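PDB 4LIH: gamma-glutamyl-gamma-aminobutyraldehyde dehydrogenase, which probably catalyses the NAD(P)+-dependent oxidation of an aldehyde such as gamma-glutamyl-gamma-aminobutyraldehyde to the corresponding acid. Local coordinates for residues W184-A189 with V196-S201; K328-A333 with R372-G377; V438-S441 with T445-D448. All coordinates share one frame; numbering follows the deposited sequence.

In the fold
The three contacts each join a helix to a strand and follow one another along the chain without touching. Contact 1 lies near the centre of the chain, in the sheet that holds strands 157-172, 195-199, 246-250 and 270-274; the last of these ends at Glu-274, the predicted active-site residue. Contacts 2 and 3 both reach the other mixed sheet, and their centres lie about 25 Å apart, with nearest atoms about 10 Å apart. From the centre of contact 1 to those of contacts 2 and 3 it is about 38 and 36 Å. Contact 3 alone has other subunits within reach, so the set runs from a buried core to an interface.

Contact 1 (W184-A189 with V196-S201); sequences WKFGPA and VVLKPS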
ATOM      1  N   TRP A 184     -21.704  -5.206   9.677  1.00  9.16           N
ATOM      2  CA  TRP A 184     -20.669  -5.531   8.648  1.00  9.33           C
ATOM      3  C   TRP A 184     -20.964  -4.839   7.303  1.00  9.31           C
ATOM      4  O   TRP A 184     -20.045  -4.521   6.544  1.00  9.02           O
ATOM      5  CB  TRP A 184     -20.581  -7.053   8.408  1.00  9.45           C
ATOM      6  CG  TRP A 184     -19.790  -7.767   9.431  1.00  9.76           C
ATOM      7  CD1 TRP A 184     -19.435  -7.296  10.664  1.00 10.13           C
ATOM      8  CD2 TRP A 184     -19.243  -9.087   9.338  1.00 10.04           C
ATOM      9  NE1 TRP A 184     -18.723  -8.252  11.351  1.00 10.10           N
ATOM     10  CE2 TRP A 184     -18.574  -9.351  10.553  1.00 10.18           C
ATOM     11  CE3 TRP A 184     -19.277 -10.086   8.353  1.00 10.13           C
ATOM     12  CZ2 TRP A 184     -17.922 -10.575  10.819  1.00 10.26           C
ATOM     13  CZ3 TRP A 184     -18.592 -11.300   8.600  1.00 10.22           C
ATOM     14  CH2 TRP A 184     -17.947 -11.524   9.835  1.00 10.47           C
ATOM     15  N   LYS A 185     -22.247  -4.648   7.009  1.00  9.43           N
ATOM     16  CA  LYS A 185     -22.662  -3.809   5.877  1.00  9.74           C
ATOM     17  C   LYS A 185     -22.602  -2.317   6.193  1.00  9.46           C
ATOM     18  O   LYS A 185     -21.926  -1.566   5.498  1.00  9.38           O
ATOM     19  CB  LYS A 185     -24.067  -4.143   5.371  1.00 10.09           C
ATOM     20  CG  LYS A 185     -24.380  -5.613   5.094  1.00 10.53           C
ATOM     21  CD  LYS A 185     -23.363  -6.344   4.268  1.00 10.98           C
ATOM     22  CE  LYS A 185     -23.858  -7.756   4.037  1.00 11.55           C
ATOM     23  NZ  LYS A 185     -22.810  -8.619   3.438  1.00 11.67           N
ATOM     24  N   PHE A 186     -23.302  -1.854   7.223  1.00  9.54           N
ATOM     25  CA  PHE A 186     -23.439  -0.399   7.395  1.00  9.52           C
ATOM     26  C   PHE A 186     -22.188   0.304   7.950  1.00  9.32           C
ATOM     27  O   PHE A 186     -22.032   1.509   7.776  1.00  9.45           O
ATOM     28  CB  PHE A 186     -24.719  -0.025   8.180  1.00  9.64           C
ATOM     29  CG  PHE A 186     -24.761  -0.470   9.625  1.00  9.84           C
ATOM     30  CD1 PHE A 186     -23.860   0.017  10.571  1.00 10.03           C
ATOM     31  CD2 PHE A 186     -25.796  -1.282  10.079  1.00  9.88           C
ATOM     32  CE1 PHE A 186     -23.955  -0.371  11.888  1.00 10.10           C
ATOM     33  CE2 PHE A 186     -25.893  -1.662  11.401  1.00  9.98           C
ATOM     34  CZ  PHE A 186     -24.984  -1.198  12.316  1.00 10.01           C
ATOM     35  N   GLY A 187     -21.377  -0.418   8.689  1.00  8.99           N
ATOM     36  CA  GLY A 187     -20.085   0.107   9.194  1.00  8.84           C
ATOM     37  C   GLY A 187     -19.212   0.638   8.083  1.00  8.70           C
ATOM     38  O   GLY A 187     -18.945   1.845   7.998  1.00  8.79           O
ATOM     39  N   PRO A 188     -18.831  -0.236   7.151  1.00  8.46           N
ATOM     40  CA  PRO A 188     -18.044   0.327   6.027  1.00  8.33           C
ATOM     41  C   PRO A 188     -18.831   1.247   5.072  1.00  8.25           C
ATOM     42  O   PRO A 188     -18.290   2.240   4.568  1.00  8.10           O
ATOM     43  CB  PRO A 188     -17.588  -0.919   5.284  1.00  8.31           C
ATOM     44  CG  PRO A 188     -18.496  -2.034   5.720  1.00  8.30           C
ATOM     45  CD  PRO A 188     -18.836  -1.714   7.156  1.00  8.37           C
ATOM     46  N   ALA A 189     -20.085   0.896   4.755  1.00  8.17           N
ATOM     47  CA  ALA A 189     -20.823   1.733   3.792  1.00  8.26           C
ATOM     48  C   ALA A 189     -20.922   3.182   4.302  1.00  8.28           C
ATOM     49  O   ALA A 189     -20.752   4.105   3.521  1.00  8.29           O
ATOM     50  CB  ALA A 189     -22.213   1.170   3.486  1.00  8.27           C
ATOM     51  N   VAL A 196     -27.549   4.763   3.524  1.00  9.27           N
ATOM     52  CA  VAL A 196     -27.936   3.360   3.661  1.00  9.20           C
ATOM     53  C   VAL A 196     -29.436   3.152   3.933  1.00  9.32           C
ATOM     54  O   VAL A 196     -30.044   3.820   4.790  1.00  9.36           O
ATOM     55  CB  VAL A 196     -27.098   2.683   4.753  1.00  9.15           C
ATOM     56  CG1 VAL A 196     -27.576   1.244   5.048  1.00  9.09           C
ATOM     57  CG2 VAL A 196     -25.645   2.675   4.319  1.00  8.98           C
ATOM     58  N   VAL A 197     -29.999   2.201   3.193  1.00  9.34           N
ATOM     59  CA  VAL A 197     -31.306   1.624   3.485  1.00  9.60           C
ATOM     60  C   VAL A 197     -31.084   0.152   3.851  1.00  9.66           C
ATOM     61  O   VAL A 197     -30.689  -0.684   3.023  1.00  9.51           O
ATOM     62  CB  VAL A 197     -32.260   1.814   2.321  1.00  9.62           C
ATOM     63  CG1 VAL A 197     -33.663   1.356   2.711  1.00  9.76           C
ATOM     64  CG2 VAL A 197     -32.276   3.301   1.920  1.00  9.78           C
ATOM     65  N   LEU A 198     -31.305  -0.140   5.125  1.00  9.94           N
ATOM     66  CA  LEU A 198     -31.152  -1.483   5.648  1.00 10.04           C
ATOM     67  C   LEU A 198     -32.520  -2.195   5.779  1.00 10.07           C
ATOM     68  O   LEU A 198     -33.478  -1.629   6.298  1.00 10.18           O
ATOM     69  CB  LEU A 198     -30.477  -1.432   6.989  1.00 10.37           C
ATOM     70  CG  LEU A 198     -30.274  -2.704   7.821  1.00 10.74           C
ATOM     71  CD1 LEU A 198     -29.165  -3.502   7.240  1.00 11.00           C
ATOM     72  CD2 LEU A 198     -29.927  -2.271   9.244  1.00 11.12           C
ATOM     73  N   LYS A 199     -32.575  -3.426   5.295  1.00  9.97           N
ATOM     74  CA  LYS A 199     -33.761  -4.264   5.333  1.00  9.95           C
ATOM     75  C   LYS A 199     -33.383  -5.491   6.149  1.00  9.88           C
ATOM     76  O   LYS A 199     -32.778  -6.435   5.625  1.00  9.54           O
ATOM     77  CB  LYS A 199     -34.212  -4.642   3.929  1.00 10.21           C
ATOM     78  CG  LYS A 199     -35.732  -4.807   3.771  1.00 10.62           C
ATOM     79  CD  LYS A 199     -36.316  -5.928   4.625  1.00 10.64           C
ATOM     80  CE  LYS A 199     -36.021  -7.287   4.037  1.00 10.76           C
ATOM     81  NZ  LYS A 199     -36.532  -8.440   4.826  1.00 10.71           N
ATOM     82  N   PRO A 200     -33.708  -5.484   7.443  1.00  9.92           N
ATOM     83  CA  PRO A 200     -33.452  -6.635   8.304  1.00 10.03           C
ATOM     84  C   PRO A 200     -34.413  -7.797   7.994  1.00 10.20           C
ATOM     85  O   PRO A 200     -35.431  -7.564   7.364  1.00 10.24           O
ATOM     86  CB  PRO A 200     -33.683  -6.054   9.700  1.00 10.07           C
ATOM     87  CG  PRO A 200     -34.729  -5.002   9.480  1.00 10.11           C
ATOM     88  CD  PRO A 200     -34.317  -4.369   8.196  1.00 10.11           C
ATOM     89  N   SER A 201     -34.052  -9.020   8.367  1.00 10.43           N
ATOM     90  CA  SER A 201     -34.926 -10.192   8.129  1.00 10.88           C
ATOM     91  C   SER A 201     -36.216  -9.986   8.884  1.00 11.27           C
ATOM     92  O   SER A 201     -36.185  -9.447   9.970  1.00 11.21           O
ATOM     93  CB  SER A 201     -34.215 -11.500   8.560  1.00 10.93           C
ATOM     94  OG  SER A 201     -35.107 -12.625   8.522  1.00 10.94           O
TER
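Val-196 meets the helix with both of its methyl groups, each turned to a different residue. CG1 lies anti to the backbone N (chi1 174°) and CG2 anti to the carbonyl carbon, and this splits the branches between Phe-186 and Ala-189, three residues and so about one helical turn apart. Val-196 CG2 packs against Ala-189 CB at 3.8 Å, while Val-196 CG1 approaches Phe-186 CB more loosely, at 4.4 Å. Two residues further along the strand, on the same side, Leu-198 reaches the Phe-186 ring: its CD2 methyl comes obliquely to CD2 of Phe-186 at 4.3 Å. The phenyl group is also held by aromatic partners, since it stacks with Trp-98 and meets Phe-225 edge-to-face. Phe-225 belongs to strand 225-227 and touches Val-196 and Leu-198 as well, so the ring sits among aromatic and aliphatic side chains.

The axes of 184-189 and 196-199 run almost antiparallel (177°), 9.8 Å apart at closest approach. The intervening residues, 190-195, thus reverse the chain direction, and within this turn Asn-194 ND2 is hydrogen-bonded to Ala-189 O.

Beyond the apolar patch, Lys-199 curls back so that its NZ gives a 2.9 Å hydrogen bond to Pro-200 O, approaching from above the carbonyl plane, 38° out of it. NZ also binds the backbone oxygens of Gly-230 and Ala-231, so three carbonyls fix this ammonium group. The whole is a beta-alpha-beta crossover, strand 157-172 to helix 178-191 to strand 195-199, as in the Rossmann-like cofactor domain of aldehyde dehydrogenases.

Contact 2 (K328-A333 with R372-G377); sequences KLVAAA and RLVTGG
Val-330 and Val-374 make the tight apolar pair of this contact, with Val-330 CG2 only 3.3 Å from Val-374 CG1. That is closer than carbons usually pack. The two side chains cross obliquely, each offering one methyl and keeping the other aside. In Val-374 the touching CG1 is anti to the backbone N (chi1 173°), whereas in Val-330 it is the branch beside the backbone N, CG2, that makes the approach.

Looser packing surrounds this pair. Thr-375 spans two residues of the helix: its OG1 stands 4.4 Å from Val-330 CG1, and its CG2 methyl lies 4.3 Å from Ala-333 CB, one turn further along. Both partners of Thr-375 therefore meet it through carbon, and the contact carries no polar bond between helix and strand.

Within strand 372-375 the Arg-372 guanidinium packs against Val-374 without touching 328-333. Val-374 CG2 sits 3.7 Å above one face of this group, displaced toward its rim, while Arg-372 NH2 forms a salt bridge with Glu-395.

The backbone explains why two consecutive residues, Val-374 and Thr-375, both turn toward the helix. They face Val-393 together in a classic beta bulge, each hydrogen-bonded to it, and this breaks the usual alternation of sides.

The axes of 328-333 and 372-375 meet at 55°, 9.1 Å apart at closest approach. Besides strand 372-375, which pairs antiparallel with strand 388-395, helix 319-333 touches helix 290-302, where Ala-332 and Ala-333 meet Ala-298 and Phe-302; Leu-329 meanwhile packs onto Leu-412 and Val-414 of strand 411-417.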
ATOM      1  N   LYS A 328     -13.718 -37.600  21.853  1.00 15.03           N
ATOM      2  CA  LYS A 328     -13.553 -36.256  22.407  1.00 15.00           C
ATOM      3  C   LYS A 328     -14.629 -35.288  21.910  1.00 14.46           C
ATOM      4  O   LYS A 328     -15.106 -34.443  22.665  1.00 13.99           O
ATOM      5  CB  LYS A 328     -12.141 -35.719  22.099  1.00 15.78           C
ATOM      6  CG  LYS A 328     -11.019 -36.507  22.810  1.00 16.59           C
ATOM      7  CD  LYS A 328      -9.653 -36.115  22.265  1.00 17.24           C
ATOM      8  CE  LYS A 328      -8.498 -36.813  22.969  1.00 18.00           C
ATOM      9  NZ  LYS A 328      -8.419 -36.564  24.428  1.00 18.28           N
ATOM     10  N   LEU A 329     -15.051 -35.472  20.664  1.00 14.23           N
ATOM     11  CA  LEU A 329     -16.112 -34.693  20.022  1.00 14.36           C
ATOM     12  C   LEU A 329     -17.462 -34.899  20.709  1.00 14.47           C
ATOM     13  O   LEU A 329     -18.205 -33.936  21.018  1.00 14.68           O
ATOM     14  CB  LEU A 329     -16.184 -35.134  18.549  1.00 14.61           C
ATOM     15  CG  LEU A 329     -17.073 -34.432  17.579  1.00 14.98           C
ATOM     16  CD1 LEU A 329     -16.667 -32.957  17.422  1.00 14.67           C
ATOM     17  CD2 LEU A 329     -16.969 -35.165  16.243  1.00 15.13           C
ATOM     18  N   VAL A 330     -17.799 -36.159  20.933  1.00 14.44           N
ATOM     19  CA  VAL A 330     -19.022 -36.525  21.619  1.00 14.45           C
ATOM     20  C   VAL A 330     -19.089 -35.915  23.022  1.00 14.32           C
ATOM     21  O   VAL A 330     -20.104 -35.364  23.417  1.00 14.29           O
ATOM     22  CB  VAL A 330     -19.183 -38.054  21.674  1.00 14.66           C
ATOM     23  CG1 VAL A 330     -20.320 -38.473  22.598  1.00 14.76           C
ATOM     24  CG2 VAL A 330     -19.412 -38.591  20.272  1.00 14.52           C
ATOM     25  N   ALA A 331     -17.992 -36.002  23.743  1.00 14.44           N
ATOM     26  CA  ALA A 331     -17.842 -35.364  25.038  1.00 14.72           C
ATOM     27  C   ALA A 331     -18.032 -33.834  24.917  1.00 14.65           C
ATOM     28  O   ALA A 331     -18.805 -33.250  25.654  1.00 14.43           O
ATOM     29  CB  ALA A 331     -16.478 -35.672  25.588  1.00 14.59           C
ATOM     30  N   ALA A 332     -17.342 -33.214  23.960  1.00 14.73           N
ATOM     31  CA  ALA A 332     -17.517 -31.783  23.691  1.00 15.22           C
ATOM     32  C   ALA A 332     -18.954 -31.364  23.353  1.00 15.51           C
ATOM     33  O   ALA A 332     -19.387 -30.268  23.759  1.00 15.25           O
ATOM     34  CB  ALA A 332     -16.607 -31.346  22.574  1.00 15.36           C
ATOM     35  N   ALA A 333     -19.658 -32.182  22.569  1.00 15.90           N
ATOM     36  CA  ALA A 333     -21.064 -31.883  22.189  1.00 16.52           C
ATOM     37  C   ALA A 333     -21.996 -31.717  23.382  1.00 17.34           C
ATOM     38  O   ALA A 333     -23.010 -31.022  23.273  1.00 16.77           O
ATOM     39  CB  ALA A 333     -21.618 -32.939  21.225  1.00 16.60           C
ATOM     40  N   ARG A 372     -23.905 -43.264  10.146  1.00 14.91           N
ATOM     41  CA  ARG A 372     -23.977 -43.684  11.546  1.00 16.27           C
ATOM     42  C   ARG A 372     -24.246 -42.508  12.493  1.00 15.88           C
ATOM     43  O   ARG A 372     -23.464 -41.582  12.538  1.00 14.57           O
ATOM     44  CB  ARG A 372     -22.674 -44.363  11.948  1.00 17.77           C
ATOM     45  CG  ARG A 372     -22.736 -44.938  13.366  1.00 19.85           C
ATOM     46  CD  ARG A 372     -21.481 -45.728  13.696  1.00 21.25           C
ATOM     47  NE  ARG A 372     -20.274 -44.896  13.752  1.00 23.56           N
ATOM     48  CZ  ARG A 372     -19.711 -44.374  14.853  1.00 25.28           C
ATOM     49  NH1 ARG A 372     -20.237 -44.549  16.066  1.00 25.78           N
ATOM     50  NH2 ARG A 372     -18.595 -43.653  14.732  1.00 26.36           N
ATOM     51  N   LEU A 373     -25.327 -42.574  13.267  1.00 15.86           N
ATOM     52  CA  LEU A 373     -25.624 -41.537  14.267  1.00 16.05           C
ATOM     53  C   LEU A 373     -24.679 -41.686  15.446  1.00 16.09           C
ATOM     54  O   LEU A 373     -24.673 -42.735  16.134  1.00 15.84           O
ATOM     55  CB  LEU A 373     -27.068 -41.610  14.759  1.00 16.57           C
ATOM     56  CG  LEU A 373     -27.495 -40.561  15.807  1.00 16.81           C
ATOM     57  CD1 LEU A 373     -27.519 -39.129  15.261  1.00 16.96           C
ATOM     58  CD2 LEU A 373     -28.872 -40.929  16.346  1.00 17.19           C
ATOM     59  N   VAL A 374     -23.903 -40.639  15.707  1.00 15.14           N
ATOM     60  CA  VAL A 374     -22.895 -40.722  16.752  1.00 15.49           C
ATOM     61  C   VAL A 374     -23.462 -40.166  18.046  1.00 15.52           C
ATOM     62  O   VAL A 374     -23.230 -40.732  19.150  1.00 15.62           O
ATOM     63  CB  VAL A 374     -21.604 -39.967  16.346  1.00 15.52           C
ATOM     64  CG1 VAL A 374     -20.629 -39.905  17.508  1.00 15.96           C
ATOM     65  CG2 VAL A 374     -20.947 -40.648  15.147  1.00 15.61           C
ATOM     66  N   THR A 375     -24.159 -39.034  17.930  1.00 14.52           N
ATOM     67  CA  THR A 375     -24.791 -38.442  19.078  1.00 14.61           C
ATOM     68  C   THR A 375     -25.909 -37.495  18.672  1.00 14.51           C
ATOM     69  O   THR A 375     -25.966 -36.977  17.532  1.00 14.17           O
ATOM     70  CB  THR A 375     -23.773 -37.711  19.994  1.00 14.58           C
ATOM     71  OG1 THR A 375     -24.373 -37.434  21.272  1.00 14.31           O
ATOM     72  CG2 THR A 375     -23.308 -36.422  19.354  1.00 14.56           C
ATOM     73  N   GLY A 376     -26.822 -37.284  19.610  1.00 14.82           N
ATOM     74  CA  GLY A 376     -27.919 -36.339  19.400  1.00 14.76           C
ATOM     75  C   GLY A 376     -29.000 -36.823  18.477  1.00 15.11           C
ATOM     76  O   GLY A 376     -29.350 -38.007  18.478  1.00 15.08           O
ATOM     77  N   GLY A 377     -29.529 -35.902  17.679  1.00 15.11           N
ATOM     78  CA  GLY A 377     -30.480 -36.228  16.651  1.00 15.81           C
ATOM     79  C   GLY A 377     -31.951 -36.015  16.980  1.00 16.19           C
ATOM     80  O   GLY A 377     -32.763 -36.298  16.154  1.00 17.50           O
TER

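Contact 3 (V438-S441 with T445-D448); sequences VWTS and TAHD
In the beta-alpha-beta unit made of strand 435-439, helix 443-452 and strand 457-460, the chain leaves the first strand and turns into the helix, which brings Thr-440 against Thr-445 and Ala-446. Thr-440 does most of the touching. Its CG2 methyl occupies the position between the backbone N and the carbonyl carbon and from there reaches the helix backbone, 3.6 Å from Ala-446 N, with Ala-446 CB at 3.8 Å.

The two threonines cross at a slant. The CG2 methyl of Thr-445, anti to its own backbone N, lies between the two branches of Thr-440: it is 3.7 Å from Thr-440 OG1 and equally 3.7 Å from Thr-440 CG2. Thr-440 OG1 meets Thr-445 through carbon; its hydrogen bonds go to Asp-286 OD1 and Asn-442 N. Anti to the backbone N (chi1 -178°), this oxygen thereby ties the loop after the strand to the residues following strand 280-283.

Val-438 is a more distant neighbour, its CG1 methyl lying 4.4 Å from the carbonyl oxygen Ala-446 O. Val-438 and Ala-446 both also touch Val-460 of strand 457-460.

From the face of the helix turned away from strand 435-439, His-447 extends to other chains. Its NE2 is hydrogen-bonded to NE2 of His-447 of a second subunit, and it packs on Val-158 of the third subunit and Ile-501 of the fourth. The arrangement is that of the strand-to-helix connection of a beta-alpha-beta crossover in an alpha/beta domain, whose helix packs on the parallel strands 435-439 and 457-460 and lies at the subunit interface through His-447.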
ATOM      1  N   VAL A 438      -7.406 -26.421   8.684  1.00  9.10           N
ATOM      2  CA  VAL A 438      -6.529 -27.570   8.789  1.00  9.42           C
ATOM      3  C   VAL A 438      -5.797 -27.536  10.132  1.00  9.63           C
ATOM      4  O   VAL A 438      -5.431 -26.460  10.619  1.00  9.16           O
ATOM      5  CB  VAL A 438      -5.525 -27.712   7.605  1.00  9.55           C
ATOM      6  CG1 VAL A 438      -4.648 -26.466   7.437  1.00  9.61           C
ATOM      7  CG2 VAL A 438      -4.760 -29.008   7.752  1.00  9.86           C
ATOM      8  N   TRP A 439      -5.687 -28.715  10.752  1.00  9.95           N
ATOM      9  CA  TRP A 439      -4.983 -28.852  12.039  1.00 10.34           C
ATOM     10  C   TRP A 439      -3.774 -29.739  11.881  1.00 10.76           C
ATOM     11  O   TRP A 439      -3.914 -30.945  11.614  1.00 10.86           O
ATOM     12  CB  TRP A 439      -5.881 -29.433  13.136  1.00 10.36           C
ATOM     13  CG  TRP A 439      -7.102 -28.592  13.441  1.00 10.18           C
ATOM     14  CD1 TRP A 439      -8.169 -28.395  12.617  1.00 10.08           C
ATOM     15  CD2 TRP A 439      -7.348 -27.785  14.613  1.00 10.17           C
ATOM     16  NE1 TRP A 439      -9.066 -27.586  13.207  1.00 10.01           N
ATOM     17  CE2 TRP A 439      -8.584 -27.152  14.416  1.00 10.06           C
ATOM     18  CE3 TRP A 439      -6.647 -27.554  15.805  1.00 10.26           C
ATOM     19  CZ2 TRP A 439      -9.177 -26.335  15.392  1.00  9.99           C
ATOM     20  CZ3 TRP A 439      -7.202 -26.709  16.761  1.00 10.23           C
ATOM     21  CH2 TRP A 439      -8.458 -26.093  16.540  1.00 10.14           C
ATOM     22  N   THR A 440      -2.591 -29.158  12.106  1.00 11.23           N
ATOM     23  CA  THR A 440      -1.319 -29.837  11.936  1.00 11.65           C
ATOM     24  C   THR A 440      -0.224 -29.052  12.649  1.00 12.20           C
ATOM     25  O   THR A 440      -0.251 -27.816  12.697  1.00 11.99           O
ATOM     26  CB  THR A 440      -0.934 -30.022  10.450  1.00 11.66           C
ATOM     27  OG1 THR A 440       0.297 -30.746  10.358  1.00 11.66           O
ATOM     28  CG2 THR A 440      -0.788 -28.664   9.701  1.00 11.50           C
ATOM     29  N   SER A 441       0.752 -29.790  13.194  1.00 13.10           N
ATOM     30  CA  SER A 441       1.909 -29.185  13.819  1.00 13.48           C
ATOM     31  C   SER A 441       3.037 -28.891  12.825  1.00 13.53           C
ATOM     32  O   SER A 441       4.010 -28.233  13.183  1.00 13.96           O
ATOM     33  CB  SER A 441       2.422 -30.088  14.973  1.00 14.01           C
ATOM     34  OG  SER A 441       2.784 -31.357  14.455  1.00 14.62           O
ATOM     35  N   THR A 445       3.176 -28.692   5.939  1.00 13.34           N
ATOM     36  CA  THR A 445       1.779 -29.112   5.792  1.00 13.26           C
ATOM     37  C   THR A 445       0.838 -27.923   5.992  1.00 12.83           C
ATOM     38  O   THR A 445      -0.090 -27.689   5.194  1.00 12.42           O
ATOM     39  CB  THR A 445       1.459 -30.227   6.797  1.00 13.59           C
ATOM     40  OG1 THR A 445       2.355 -31.323   6.558  1.00 14.05           O
ATOM     41  CG2 THR A 445       0.021 -30.699   6.681  1.00 13.44           C
ATOM     42  N   ALA A 446       1.081 -27.153   7.049  1.00 12.26           N
ATOM     43  CA  ALA A 446       0.213 -26.015   7.343  1.00 11.83           C
ATOM     44  C   ALA A 446       0.119 -25.041   6.166  1.00 11.49           C
ATOM     45  O   ALA A 446      -0.990 -24.693   5.722  1.00 11.06           O
ATOM     46  CB  ALA A 446       0.665 -25.287   8.585  1.00 11.80           C
ATOM     47  N   HIS A 447       1.259 -24.603   5.662  1.00 11.19           N
ATOM     48  CA  HIS A 447       1.247 -23.641   4.575  1.00 11.05           C
ATOM     49  C   HIS A 447       0.814 -24.239   3.259  1.00 10.89           C
ATOM     50  O   HIS A 447       0.091 -23.577   2.506  1.00 10.73           O
ATOM     51  CB  HIS A 447       2.595 -22.940   4.426  1.00 11.29           C
ATOM     52  CG  HIS A 447       2.910 -22.012   5.557  1.00 11.46           C
ATOM     53  ND1 HIS A 447       2.391 -20.746   5.647  1.00 11.42           N
ATOM     54  CD2 HIS A 447       3.723 -22.162   6.625  1.00 11.69           C
ATOM     55  CE1 HIS A 447       2.833 -20.160   6.742  1.00 11.44           C
ATOM     56  NE2 HIS A 447       3.652 -21.006   7.353  1.00 11.67           N
ATOM     57  N   ASP A 448       1.200 -25.475   2.982  0.50 10.92           N
ATOM     58  CA  ASP A 448       0.875 -26.070   1.701  0.50 11.10           C
ATOM     59  C   ASP A 448      -0.610 -26.390   1.587  0.50 10.77           C
ATOM     60  O   ASP A 448      -1.205 -26.118   0.558  0.50 10.73           O
ATOM     61  CB  ASP A 448       1.700 -27.324   1.445  0.50 11.56           C
ATOM     62  CG  ASP A 448       1.575 -27.804   0.039  0.50 11.92           C
ATOM     63  OD1 ASP A 448       1.551 -26.959  -0.871  0.50 12.34           O
ATOM     64  OD2 ASP A 448       1.474 -29.027  -0.175  0.50 12.54           O
TER